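Local coordinates for protein agrin (PDB 1PZ7) that binds calcium through a laminin G domain, with its activity modulated by that metal and by alternative splicing, at residues E44-S49 against A141-T146; Q48-E53 against A116-R121; K70-S75 against M155-V160; M89-G94 against G135-G140. One frame throughout, in Å; residues are numbered along the deposited sequence.

Interaction 1: residues E44-S49 against A141-T146. With CA (calcium ion), chain C.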
loop_
_atom_site.group_PDB
_atom_site.type_symbol
_atom_site.label_atom_id
_atom_site.label_comp_id
_atom_site.label_asym_id
_atom_site.label_seq_id
_atom_site.Cartn_x
_atom_site.Cartn_y
_atom_site.Cartn_z
ATOM N N GLU A 44 8.871 8.648 16.447
ATOM C CA GLU A 44 8.830 7.794 15.270
ATOM C C GLU A 44 8.867 6.305 15.655
ATOM O O GLU A 44 8.900 5.959 16.839
ATOM C CB GLU A 44 10.042 8.180 14.405
ATOM C CG GLU A 44 10.182 7.520 13.049
ATOM C CD GLU A 44 11.361 8.071 12.273
ATOM O OE1 GLU A 44 12.498 8.007 12.794
ATOM O OE2 GLU A 44 11.156 8.566 11.140
ATOM N N LYS A 45 8.834 5.436 14.648
ATOM C CA LYS A 45 8.910 3.991 14.827
ATOM C C LYS A 45 9.990 3.461 13.893
ATOM O O LYS A 45 10.146 3.973 12.792
ATOM C CB LYS A 45 7.580 3.335 14.449
ATOM C CG LYS A 45 6.389 3.790 15.272
ATOM C CD LYS A 45 6.436 3.229 16.685
ATOM C CE LYS A 45 6.121 1.738 16.726
ATOM N NZ LYS A 45 7.251 0.887 16.259
ATOM N N ALA A 46 10.734 2.449 14.328
ATOM C CA ALA A 46 11.747 1.820 13.481
ATOM C C ALA A 46 11.307 0.386 13.210
ATOM O O ALA A 46 11.710 -0.542 13.911
ATOM C CB ALA A 46 13.104 1.848 14.160
ATOM N N LEU A 47 10.479 0.213 12.184
ATOM C CA LEU A 47 9.867 -1.080 11.899
ATOM C C LEU A 47 10.777 -2.083 11.209
ATOM O O LEU A 47 11.338 -1.815 10.147
ATOM C CB LEU A 47 8.610 -0.893 11.051
ATOM C CG LEU A 47 7.505 -0.044 11.675
ATOM C CD1 LEU A 47 6.330 0.035 10.722
ATOM C CD2 LEU A 47 7.075 -0.628 13.009
ATOM N N GLN A 48 10.884 -3.259 11.817
ATOM C CA GLN A 48 11.667 -4.351 11.277
ATOM C C GLN A 48 10.964 -4.977 10.085
ATOM O O GLN A 48 11.611 -5.504 9.184
ATOM C CB GLN A 48 11.859 -5.419 12.350
ATOM C CG GLN A 48 12.634 -4.941 13.555
ATOM C CD GLN A 48 14.086 -4.674 13.229
ATOM O OE1 GLN A 48 14.715 -3.807 13.837
ATOM N NE2 GLN A 48 14.624 -5.410 12.266
ATOM N N SER A 49 9.635 -4.915 10.078
ATOM C CA SER A 49 8.856 -5.556 9.030
ATOM C C SER A 49 7.578 -4.810 8.677
ATOM O O SER A 49 7.163 -3.881 9.374
ATOM C CB SER A 49 8.474 -6.970 9.466
ATOM O OG SER A 49 7.592 -6.925 10.569
ATOM N N ALA A 141 20.507 0.006 5.506
ATOM C CA ALA A 141 19.299 0.168 6.313
ATOM C C ALA A 141 18.384 -1.057 6.239
ATOM O O ALA A 141 18.230 -1.663 5.177
ATOM C CB ALA A 141 18.547 1.417 5.876
ATOM N N THR A 142 17.777 -1.405 7.373
ATOM C CA THR A 142 16.895 -2.566 7.473
ATOM C C THR A 142 15.560 -2.221 8.092
ATOM O O THR A 142 14.666 -3.058 8.141
ATOM C CB THR A 142 17.518 -3.653 8.362
ATOM O OG1 THR A 142 17.566 -3.205 9.725
ATOM C CG2 THR A 142 18.958 -3.915 7.988
ATOM N N GLN A 143 15.438 -0.996 8.588
ATOM C CA GLN A 143 14.243 -0.583 9.305
ATOM C C GLN A 143 13.528 0.550 8.591
ATOM O O GLN A 143 14.160 1.433 8.014
ATOM C CB GLN A 143 14.625 -0.151 10.723
ATOM C CG GLN A 143 15.231 -1.286 11.550
ATOM C CD GLN A 143 16.171 -0.810 12.640
ATOM O OE1 GLN A 143 16.330 0.390 12.862
ATOM N NE2 GLN A 143 16.798 -1.757 13.330
ATOM N N LEU A 144 12.204 0.509 8.621
ATOM C CA LEU A 144 11.399 1.556 8.024
ATOM C C LEU A 144 11.026 2.526 9.129
ATOM O O LEU A 144 10.256 2.191 10.028
ATOM C CB LEU A 144 10.161 0.969 7.355
ATOM C CG LEU A 144 9.577 1.856 6.253
ATOM C CD1 LEU A 144 8.702 1.041 5.311
ATOM C CD2 LEU A 144 8.811 3.033 6.836
ATOM N N ASP A 145 11.613 3.712 9.075
ATOM C CA ASP A 145 11.366 4.739 10.071
ATOM C C ASP A 145 10.124 5.519 9.688
ATOM O O ASP A 145 10.094 6.201 8.668
ATOM C CB ASP A 145 12.575 5.656 10.187
ATOM C CG ASP A 145 13.827 4.904 10.540
ATOM O OD1 ASP A 145 13.842 4.240 11.597
ATOM O OD2 ASP A 145 14.835 4.894 9.805
ATOM N N THR A 146 9.089 5.405 10.512
ATOM C CA THR A 146 7.802 6.007 10.195
ATOM C C THR A 146 7.017 6.419 11.432
ATOM O O THR A 146 7.293 5.964 12.543
ATOM C CB THR A 146 6.957 5.011 9.369
ATOM O OG1 THR A 146 5.663 5.569 9.108
ATOM C CG2 THR A 146 6.662 3.741 10.165
HETATM CA CA CA C . 15.198 3.508 7.814
HETATM O O HOH W 1 12.935 5.324 13.835
HETATM O O HOH W 2 16.991 -4.557 11.969
HETATM O O HOH W 3 16.037 6.061 7.052
HETATM O O HOH W 4 17.168 2.969 9.067
#
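Glu44 lays its carboxylate against Asp145, OE2 coming within 3.4 Å of Asp145 CB, with the two carboxylate planes 29° apart. Its CG stands opposite the backbone N (chi1 -175°), and the extended chain carries the acid onto its neighbour. Water 1 donates to both Glu44 OE1 and Asp145 OD1, which probably eases the repulsion of the two charges. The other Asp145 oxygen, OD2, binds the calcium ion at 2.5 Å, and Gln143 O binds it at 2.3 Å. Next, Lys45 and Thr146 form an antiparallel hydrogen-bonded pair, Lys45 N reaching Thr146 O at 2.7 Å and the straighter return bond running from Thr146 N to Lys45 O at 2.9 Å. Ala46 turns its methyl to the face that carries Asp145. Leu47 exchanges two backbone bonds with Leu144, while its CD1 crosses to Thr146 CG2 at 3.8 Å. Gln48 runs alongside Gln143, amides steeply inclined at 76°; Gln143 NE2 gives a weak bond to Gln48 OE1 at 3.0 Å, and water 2 links Gln143 NE2 to Thr142 OG1. Asp76 and Leu93 supply the remaining protein ligands of the metal. Strand 144-146 thus flanks the start of the long strand 45-58, which further along pairs with strands 112-119 and 175-181.

Interaction 2: residues Q48-E53 against A116-R121; sequences QSNHFE and AYRVQR
Ser49 to Phe52 pair with Ala116 to Val119 as an antiparallel ladder in one sheet of the laminin G beta sandwich. Asn50 and Arg118 make a hydrogen-bonded pair, as do Phe52 and Ala116, the second gripped by Phe52 N to Ala116 O at 2.7 Å and Ala116 N to Phe52 O at 2.8 Å. Past the end of the ladder, Gln120 N reaches Gln48 O at 2.7 Å, nearly along the C=O axis. On the face carrying Ser49, His51 and Tyr117, the Tyr117 CB lies over the His51 ring, 3.7 Å from its centroid, a CH-pi contact. The two rings are almost parallel (9°) but slid so far apart that they barely overlap. Tyr117 CG sits between its backbone N and carbonyl carbon (chi1 66°), which swings the phenol clear of strand 49-53. The other face, with Asn50, Phe52, Ala116 and Arg118, turns inward onto Ile78 and Leu80 of strand 77-83. Here Arg118 bends at chi3 (66°) and brings its guanidinium across to the neighbouring strand, Ser49 CA lying over one of its faces. Carbonyls from neighbouring chain segments hold that flat group: NH2 donates to Leu47 O, and NH1 gives a weak bond to Thr142 O. NH1 also donates to Gln120 O at 2.8 Å, fastening the arginine to the turn just after its own strand.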
loop_
_atom_site.group_PDB
_atom_site.type_symbol
_atom_site.label_atom_id
_atom_site.label_comp_id
_atom_site.label_asym_id
_atom_site.label_seq_id
_atom_site.Cartn_x
_atom_site.Cartn_y
_atom_site.Cartn_z
ATOM N N GLN A 48 10.884 -3.259 11.817
ATOM C CA GLN A 48 11.667 -4.351 11.277
ATOM C C GLN A 48 10.964 -4.977 10.085
ATOM O O GLN A 48 11.611 -5.504 9.184
ATOM C CB GLN A 48 11.859 -5.419 12.350
ATOM C CG GLN A 48 12.634 -4.941 13.555
ATOM C CD GLN A 48 14.086 -4.674 13.229
ATOM O OE1 GLN A 48 14.715 -3.807 13.837
ATOM N NE2 GLN A 48 14.624 -5.410 12.266
ATOM N N SER A 49 9.635 -4.915 10.078
ATOM C CA SER A 49 8.856 -5.556 9.030
ATOM C C SER A 49 7.578 -4.810 8.677
ATOM O O SER A 49 7.163 -3.881 9.374
ATOM C CB SER A 49 8.474 -6.970 9.466
ATOM O OG SER A 49 7.592 -6.925 10.569
ATOM N N ASN A 50 6.985 -5.226 7.562
ATOM C CA ASN A 50 5.682 -4.746 7.117
ATOM C C ASN A 50 4.977 -5.920 6.484
ATOM O O ASN A 50 5.604 -6.708 5.778
ATOM C CB ASN A 50 5.798 -3.653 6.056
ATOM C CG ASN A 50 6.367 -2.362 6.590
ATOM O OD1 ASN A 50 5.657 -1.548 7.189
ATOM N ND2 ASN A 50 7.645 -2.149 6.354
ATOM N N HIS A 51 3.678 -6.042 6.723
ATOM C CA HIS A 51 2.892 -7.096 6.105
ATOM C C HIS A 51 1.587 -6.491 5.618
ATOM O O HIS A 51 0.884 -5.829 6.379
ATOM C CB HIS A 51 2.624 -8.237 7.085
ATOM C CG HIS A 51 3.809 -9.120 7.322
ATOM N ND1 HIS A 51 4.878 -8.737 8.103
ATOM C CD2 HIS A 51 4.091 -10.370 6.885
ATOM C CE1 HIS A 51 5.768 -9.713 8.137
ATOM N NE2 HIS A 51 5.315 -10.716 7.406
ATOM N N PHE A 52 1.287 -6.707 4.341
ATOM C CA PHE A 52 0.063 -6.213 3.731
ATOM C C PHE A 52 -0.646 -7.331 2.991
ATOM O O PHE A 52 -0.018 -8.113 2.279
ATOM C CB PHE A 52 0.374 -5.116 2.708
ATOM C CG PHE A 52 1.151 -3.963 3.263
ATOM C CD1 PHE A 52 0.550 -3.052 4.112
ATOM C CD2 PHE A 52 2.477 -3.780 2.919
ATOM C CE1 PHE A 52 1.262 -1.987 4.624
ATOM C CE2 PHE A 52 3.189 -2.712 3.421
ATOM C CZ PHE A 52 2.580 -1.817 4.274
ATOM N N GLU A 53 -1.958 -7.391 3.154
ATOM C CA GLU A 53 -2.792 -8.317 2.412
ATOM C C GLU A 53 -4.041 -7.551 2.069
ATOM O O GLU A 53 -4.535 -6.770 2.883
ATOM C CB GLU A 53 -3.167 -9.531 3.244
ATOM C CG GLU A 53 -2.101 -10.599 3.336
ATOM C CD GLU A 53 -2.686 -11.945 3.725
ATOM O OE1 GLU A 53 -3.532 -12.483 2.973
ATOM O OE2 GLU A 53 -2.311 -12.458 4.795
ATOM N N ALA A 116 1.869 -8.880 0.287
ATOM C CA ALA A 116 3.152 -8.215 0.180
ATOM C C ALA A 116 3.749 -8.026 1.559
ATOM O O ALA A 116 3.084 -7.517 2.462
ATOM C CB ALA A 116 2.975 -6.892 -0.496
ATOM N N TYR A 117 5.002 -8.431 1.726
ATOM C CA TYR A 117 5.656 -8.249 3.009
ATOM C C TYR A 117 7.137 -7.957 2.878
ATOM O O TYR A 117 7.761 -8.184 1.835
ATOM C CB TYR A 117 5.405 -9.435 3.948
ATOM C CG TYR A 117 5.997 -10.761 3.531
ATOM C CD1 TYR A 117 5.233 -11.699 2.851
ATOM C CD2 TYR A 117 7.306 -11.098 3.860
ATOM C CE1 TYR A 117 5.759 -12.923 2.487
ATOM C CE2 TYR A 117 7.841 -12.324 3.499
ATOM C CZ TYR A 117 7.062 -13.228 2.815
ATOM O OH TYR A 117 7.597 -14.445 2.455
ATOM N N ARG A 118 7.680 -7.414 3.957
ATOM C CA ARG A 118 9.077 -7.061 4.048
ATOM C C ARG A 118 9.562 -7.443 5.435
ATOM O O ARG A 118 8.884 -7.172 6.421
ATOM C CB ARG A 118 9.270 -5.559 3.837
ATOM C CG ARG A 118 10.710 -5.087 4.036
ATOM C CD ARG A 118 10.866 -3.583 4.178
ATOM N NE ARG A 118 10.241 -3.108 5.409
ATOM C CZ ARG A 118 10.842 -3.012 6.594
ATOM N NH1 ARG A 118 12.113 -3.359 6.753
ATOM N NH2 ARG A 118 10.155 -2.563 7.633
ATOM N N VAL A 119 10.714 -8.105 5.494
ATOM C CA VAL A 119 11.377 -8.426 6.753
ATOM C C VAL A 119 12.784 -7.874 6.567
ATOM O O VAL A 119 13.557 -8.403 5.767
ATOM C CB VAL A 119 11.420 -9.945 7.039
ATOM C CG1 VAL A 119 12.168 -10.225 8.330
ATOM C CG2 VAL A 119 10.012 -10.532 7.107
ATOM N N GLN A 120 13.093 -6.788 7.268
ATOM C CA GLN A 120 14.371 -6.101 7.115
ATOM C C GLN A 120 14.526 -5.712 5.639
ATOM O O GLN A 120 13.647 -5.049 5.104
ATOM C CB GLN A 120 15.516 -6.936 7.698
ATOM C CG GLN A 120 15.274 -7.211 9.184
ATOM C CD GLN A 120 16.496 -7.672 9.953
ATOM O OE1 GLN A 120 16.362 -8.258 11.030
ATOM N NE2 GLN A 120 17.680 -7.397 9.427
ATOM N N ARG A 121 15.595 -6.129 4.969
ATOM C CA ARG A 121 15.780 -5.737 3.569
ATOM C C ARG A 121 15.034 -6.625 2.580
ATOM O O ARG A 121 14.855 -6.248 1.422
ATOM C CB ARG A 121 17.264 -5.751 3.210
ATOM C CG ARG A 121 18.129 -4.857 4.088
ATOM C CD ARG A 121 19.617 -5.095 3.915
ATOM N NE ARG A 121 19.944 -5.317 2.514
ATOM C CZ ARG A 121 20.688 -6.314 2.044
ATOM N NH1 ARG A 121 21.247 -7.221 2.849
ATOM N NH2 ARG A 121 20.890 -6.389 0.741
#

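Interaction 3: residues K70-S75 against M155-V160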
loop_
_atom_site.group_PDB
_atom_site.type_symbol
_atom_site.label_atom_id
_atom_site.label_comp_id
_atom_site.label_asym_id
_atom_site.label_seq_id
_atom_site.Cartn_x
_atom_site.Cartn_y
_atom_site.Cartn_z
ATOM N N LYS A 70 5.822 8.386 6.566
ATOM C CA LYS A 70 5.504 9.739 7.026
ATOM C C LYS A 70 5.087 10.687 5.896
ATOM O O LYS A 70 4.370 11.652 6.130
ATOM C CB LYS A 70 6.687 10.326 7.799
ATOM C CG LYS A 70 6.384 11.626 8.515
ATOM C CD LYS A 70 7.386 11.875 9.628
ATOM C CE LYS A 70 7.106 13.163 10.374
ATOM N NZ LYS A 70 8.039 13.348 11.521
ATOM N N GLY A 71 5.541 10.421 4.674
ATOM C CA GLY A 71 5.132 11.226 3.535
ATOM C C GLY A 71 5.903 12.517 3.324
ATOM O O GLY A 71 5.452 13.406 2.600
ATOM N N LEU A 72 7.062 12.641 3.957
ATOM C CA LEU A 72 7.909 13.799 3.725
ATOM C C LEU A 72 8.948 13.424 2.675
ATOM O O LEU A 72 9.195 12.247 2.443
ATOM C CB LEU A 72 8.574 14.255 5.021
ATOM C CG LEU A 72 7.590 14.696 6.105
ATOM C CD1 LEU A 72 8.326 14.990 7.397
ATOM C CD2 LEU A 72 6.805 15.916 5.643
ATOM N N GLU A 73 9.549 14.419 2.034
ATOM C CA GLU A 73 10.534 14.143 0.985
ATOM C C GLU A 73 11.680 13.248 1.453
ATOM O O GLU A 73 12.155 12.396 0.702
ATOM C CB GLU A 73 11.087 15.443 0.406
ATOM C CG GLU A 73 10.123 16.109 -0.559
ATOM C CD GLU A 73 10.678 17.369 -1.183
ATOM O OE1 GLU A 73 11.907 17.447 -1.414
ATOM O OE2 GLU A 73 9.879 18.287 -1.452
ATOM N N ARG A 74 12.100 13.411 2.701
ATOM C CA ARG A 74 13.204 12.619 3.232
ATOM C C ARG A 74 12.778 11.256 3.755
ATOM O O ARG A 74 13.621 10.415 4.045
ATOM C CB ARG A 74 13.865 13.361 4.388
ATOM C CG ARG A 74 13.003 13.430 5.646
ATOM C CD ARG A 74 13.685 14.107 6.820
ATOM N NE ARG A 74 12.834 14.151 8.007
ATOM C CZ ARG A 74 11.860 15.029 8.207
ATOM N NH1 ARG A 74 11.596 15.958 7.301
ATOM N NH2 ARG A 74 11.151 14.983 9.328
ATOM N N SER A 75 11.474 11.034 3.854
ATOM C CA SER A 75 10.953 9.860 4.545
ATOM C C SER A 75 11.132 8.508 3.878
ATOM O O SER A 75 11.097 8.385 2.654
ATOM C CB SER A 75 9.458 10.052 4.805
ATOM O OG SER A 75 9.220 11.183 5.619
ATOM N N MET A 155 -2.677 9.504 -2.035
ATOM C CA MET A 155 -1.779 10.112 -1.082
ATOM C C MET A 155 -2.053 11.593 -0.947
ATOM O O MET A 155 -2.413 12.248 -1.916
ATOM C CB MET A 155 -0.372 9.931 -1.625
ATOM C CG MET A 155 0.710 10.022 -0.631
ATOM S SD MET A 155 1.964 8.940 -1.222
ATOM C CE MET A 155 2.654 9.866 -2.578
ATOM N N GLU A 156 -1.866 12.124 0.254
ATOM C CA GLU A 156 -2.055 13.547 0.470
ATOM C C GLU A 156 -0.900 14.311 -0.161
ATOM O O GLU A 156 -1.101 15.192 -0.994
ATOM C CB GLU A 156 -2.115 13.872 1.963
ATOM C CG GLU A 156 -2.132 15.364 2.246
ATOM C CD GLU A 156 -2.028 15.687 3.718
ATOM O OE1 GLU A 156 -3.008 15.434 4.452
ATOM O OE2 GLU A 156 -0.973 16.212 4.138
ATOM N N ARG A 157 0.312 13.940 0.234
ATOM C CA ARG A 157 1.528 14.605 -0.222
ATOM C C ARG A 157 2.110 13.899 -1.444
ATOM O O ARG A 157 2.865 12.938 -1.315
ATOM C CB ARG A 157 2.539 14.622 0.924
ATOM C CG ARG A 157 1.921 15.031 2.268
ATOM C CD ARG A 157 2.820 14.786 3.467
ATOM N NE ARG A 157 2.083 14.746 4.728
ATOM C CZ ARG A 157 2.654 14.591 5.918
ATOM N NH1 ARG A 157 1.909 14.566 7.015
ATOM N NH2 ARG A 157 3.971 14.462 6.016
ATOM N N LEU A 158 1.765 14.403 -2.626
ATOM C CA LEU A 158 2.183 13.804 -3.892
ATOM C C LEU A 158 3.590 14.191 -4.337
ATOM O O LEU A 158 4.219 13.448 -5.092
ATOM C CB LEU A 158 1.193 14.188 -4.992
ATOM C CG LEU A 158 -0.251 13.745 -4.761
ATOM C CD1 LEU A 158 -1.158 14.374 -5.803
ATOM C CD2 LEU A 158 -0.366 12.227 -4.783
ATOM N N SER A 159 4.085 15.335 -3.874
ATOM C CA SER A 159 5.418 15.799 -4.254
ATOM C C SER A 159 6.429 14.689 -4.031
ATOM O O SER A 159 7.414 14.574 -4.762
ATOM C CB SER A 159 5.826 17.025 -3.443
ATOM O OG SER A 159 6.280 16.658 -2.153
ATOM N N VAL A 160 6.173 13.881 -3.007
ATOM C CA VAL A 160 7.000 12.728 -2.709
ATOM C C VAL A 160 6.570 11.607 -3.650
ATOM O O VAL A 160 6.147 10.533 -3.223
ATOM C CB VAL A 160 6.832 12.268 -1.259
ATOM C CG1 VAL A 160 7.851 11.208 -0.933
ATOM C CG2 VAL A 160 6.974 13.441 -0.304
#
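Gly71 and Arg157 meet at the tight end of this contact, where Gly71 O is only 3.1 Å from Arg157 CD. The backbone angles of Gly71 (phi 83°) by themselves call for glycine, since a CB would press on the carbonyl O of Lys70; separately, a CB would point at Arg157 and crowd its CD. The same Gly71 O touches Val160 CG2 at 3.3 Å. Further out, the extended Arg157 chain slides its guanidinium past Lys70, whose carbonyl O lies over one face of it. Lys70 O and Arg157 NH2 are 2.8 Å apart, but the angle is too poor for a hydrogen bond. Arg157 NE instead makes a weak bond, part of a salt bridge, to Glu156 OE2. Leu72 brings CD2 to 3.2 Å from Arg157 NH2, with its CG at the edge of the guanidinium, in plane. Both segments are loops of the laminin G sandwich: 70-75 joins strands 63-68 and 77-83, ending in a type I turn from Leu72 to Ser75, and 155-160 lies between strands 149-152 and 175-181. Val160, buried, also packs on Trp67 of strand 63-68. The outer side is looser and exposed. Glu73 CG passes Val160 CG2 obliquely at 4.1 Å, and Glu73 OE2 comes no nearer than 4.0 Å to Ser159 OG.

Interaction 4: residues M89-G94 against G135-G140. With CA (calcium ion), chain C.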
loop_
_atom_site.group_PDB
_atom_site.type_symbol
_atom_site.label_atom_id
_atom_site.label_comp_id
_atom_site.label_asym_id
_atom_site.label_seq_id
_atom_site.Cartn_x
_atom_site.Cartn_y
_atom_site.Cartn_z
ATOM N N MET A 89 5.771 -3.554 -5.594
ATOM C CA MET A 89 6.071 -3.038 -4.277
ATOM C C MET A 89 7.401 -2.323 -4.372
ATOM O O MET A 89 8.316 -2.769 -5.066
ATOM C CB MET A 89 6.148 -4.163 -3.260
ATOM C CG MET A 89 6.487 -3.677 -1.872
ATOM S SD MET A 89 6.214 -4.894 -0.583
ATOM C CE MET A 89 7.328 -6.172 -1.093
ATOM N N MET A 90 7.502 -1.202 -3.676
ATOM C CA MET A 90 8.706 -0.409 -3.665
ATOM C C MET A 90 8.930 0.076 -2.249
ATOM O O MET A 90 7.987 0.466 -1.577
ATOM C CB MET A 90 8.523 0.776 -4.611
ATOM C CG MET A 90 9.695 1.683 -4.748
ATOM S SD MET A 90 9.404 2.802 -6.140
ATOM C CE MET A 90 11.059 3.194 -6.544
ATOM N N TYR A 91 10.167 0.006 -1.778
ATOM C CA TYR A 91 10.501 0.579 -0.485
ATOM C C TYR A 91 11.920 1.106 -0.467
ATOM O O TYR A 91 12.802 0.605 -1.166
ATOM C CB TYR A 91 10.252 -0.389 0.682
ATOM C CG TYR A 91 10.872 -1.766 0.570
ATOM C CD1 TYR A 91 12.148 -2.033 1.070
ATOM C CD2 TYR A 91 10.165 -2.812 -0.002
ATOM C CE1 TYR A 91 12.701 -3.305 0.984
ATOM C CE2 TYR A 91 10.708 -4.079 -0.099
ATOM C CZ TYR A 91 11.972 -4.324 0.394
ATOM O OH TYR A 91 12.479 -5.601 0.283
ATOM N N ASP A 92 12.105 2.162 0.311
ATOM C CA ASP A 92 13.400 2.778 0.540
ATOM C C ASP A 92 13.471 2.935 2.045
ATOM O O ASP A 92 12.614 3.584 2.640
ATOM C CB ASP A 92 13.506 4.135 -0.161
ATOM C CG ASP A 92 14.910 4.719 -0.108
ATOM O OD1 ASP A 92 15.211 5.643 -0.902
ATOM O OD2 ASP A 92 15.767 4.315 0.697
ATOM N N LEU A 93 14.462 2.294 2.651
ATOM C CA LEU A 93 14.643 2.289 4.098
ATOM C C LEU A 93 15.777 3.220 4.513
ATOM O O LEU A 93 16.107 3.311 5.697
ATOM C CB LEU A 93 14.977 0.867 4.563
ATOM C CG LEU A 93 14.043 -0.250 4.096
ATOM C CD1 LEU A 93 14.526 -1.599 4.609
ATOM C CD2 LEU A 93 12.621 -0.000 4.564
ATOM N N GLY A 94 16.365 3.909 3.540
ATOM C CA GLY A 94 17.481 4.800 3.793
ATOM C C GLY A 94 18.768 4.412 3.075
ATOM O O GLY A 94 19.799 5.056 3.279
ATOM N N GLY A 135 13.170 -10.092 -3.453
ATOM C CA GLY A 135 14.296 -9.224 -3.715
ATOM C C GLY A 135 14.612 -8.474 -2.447
ATOM O O GLY A 135 13.826 -8.507 -1.496
ATOM N N SER A 136 15.750 -7.799 -2.428
ATOM C CA SER A 136 16.168 -7.055 -1.255
ATOM C C SER A 136 16.664 -5.662 -1.607
ATOM O O SER A 136 17.270 -5.447 -2.661
ATOM C CB SER A 136 17.270 -7.818 -0.517
ATOM O OG SER A 136 16.786 -9.059 -0.035
ATOM N N SER A 137 16.394 -4.714 -0.717
ATOM C CA SER A 137 16.913 -3.365 -0.862
ATOM C C SER A 137 18.409 -3.426 -0.550
ATOM O O SER A 137 18.877 -4.386 0.065
ATOM C CB SER A 137 16.164 -2.396 0.062
ATOM O OG SER A 137 16.148 -2.868 1.399
ATOM N N PRO A 138 19.172 -2.435 -0.995
ATOM C CA PRO A 138 20.623 -2.452 -0.806
ATOM C C PRO A 138 21.084 -2.573 0.634
ATOM O O PRO A 138 20.421 -2.118 1.567
ATOM C CB PRO A 138 21.060 -1.110 -1.382
ATOM C CG PRO A 138 20.028 -0.804 -2.388
ATOM C CD PRO A 138 18.741 -1.259 -1.767
ATOM N N LEU A 139 22.238 -3.210 0.790
ATOM C CA LEU A 139 22.848 -3.400 2.087
ATOM C C LEU A 139 22.957 -2.064 2.801
ATOM O O LEU A 139 23.343 -1.054 2.209
ATOM C CB LEU A 139 24.235 -4.029 1.924
ATOM C CG LEU A 139 24.974 -4.382 3.212
ATOM C CD1 LEU A 139 24.305 -5.562 3.906
ATOM C CD2 LEU A 139 26.428 -4.683 2.918
ATOM N N GLY A 140 22.611 -2.075 4.082
ATOM C CA GLY A 140 22.665 -0.895 4.915
ATOM C C GLY A 140 21.458 -0.857 5.832
ATOM O O GLY A 140 21.375 -1.609 6.808
HETATM CA CA CA C . 15.198 3.508 7.814
HETATM O O HOH W 3 16.037 6.061 7.052
HETATM O O HOH W 4 17.168 2.969 9.067
#
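Ser137 presents a hydroxyl to the rim of an aromatic ring: its OG lies near the plane of the Tyr91 ring, 3.5 Å from CE1, and the whole buried contact is made without a single hydrogen bond between the two segments. Ser137 OG stands between the backbone N and carbonyl carbon of its own residue (chi1 52°), which aims it at the ring edge and also at Leu93 CD1, 3.8 Å away. The Tyr91 hydroxyl passes Gly135 O at 3.7 Å but spends its hydrogen bond on Arg121 O, so the phenol is held at its far end by a third piece of chain. Arg121 also gives NE to Ser137 O, securing both partners. Where strand 86-92 ends, Asp92 makes an Asx turn, OD2 accepting from Gly94 N at 2.9 Å. Leu93 lies within that turn, sending its side chain toward Ser137 and its carbonyl O to the calcium ion at 2.3 Å; Asp76, Gln143 and Asp145 are the other protein ligands. Strand 86-92 runs between 77-83 and 98-103 in one sheet, and strand 133-136 belongs to the other, so Tyr91, touching both Ser137 and Arg118 of strand 112-119 in that other sheet, bridges the two layers.

Interactions 1 and 2 share Gln48 and Ser49 and use the same strand, 45-58; both are ladders of backbone hydrogen bonds. Interaction 1 lies at the surface with charges, waters and metal around it, whereas one face of interaction 2 is buried against the opposite sheet. Interaction 4 is buried, and its two segments meet by packing, without a hydrogen bond between them. It meets interaction 1 at the calcium ion, to which both contribute ligands and about which they share waters 3 and 4. The loop ending 116-121 ties interaction 2 to interaction 4. Interaction 3, only partly buried, joins two loops, its centre about 16 Å from that of interaction 1, and relies on close packing against carbonyls.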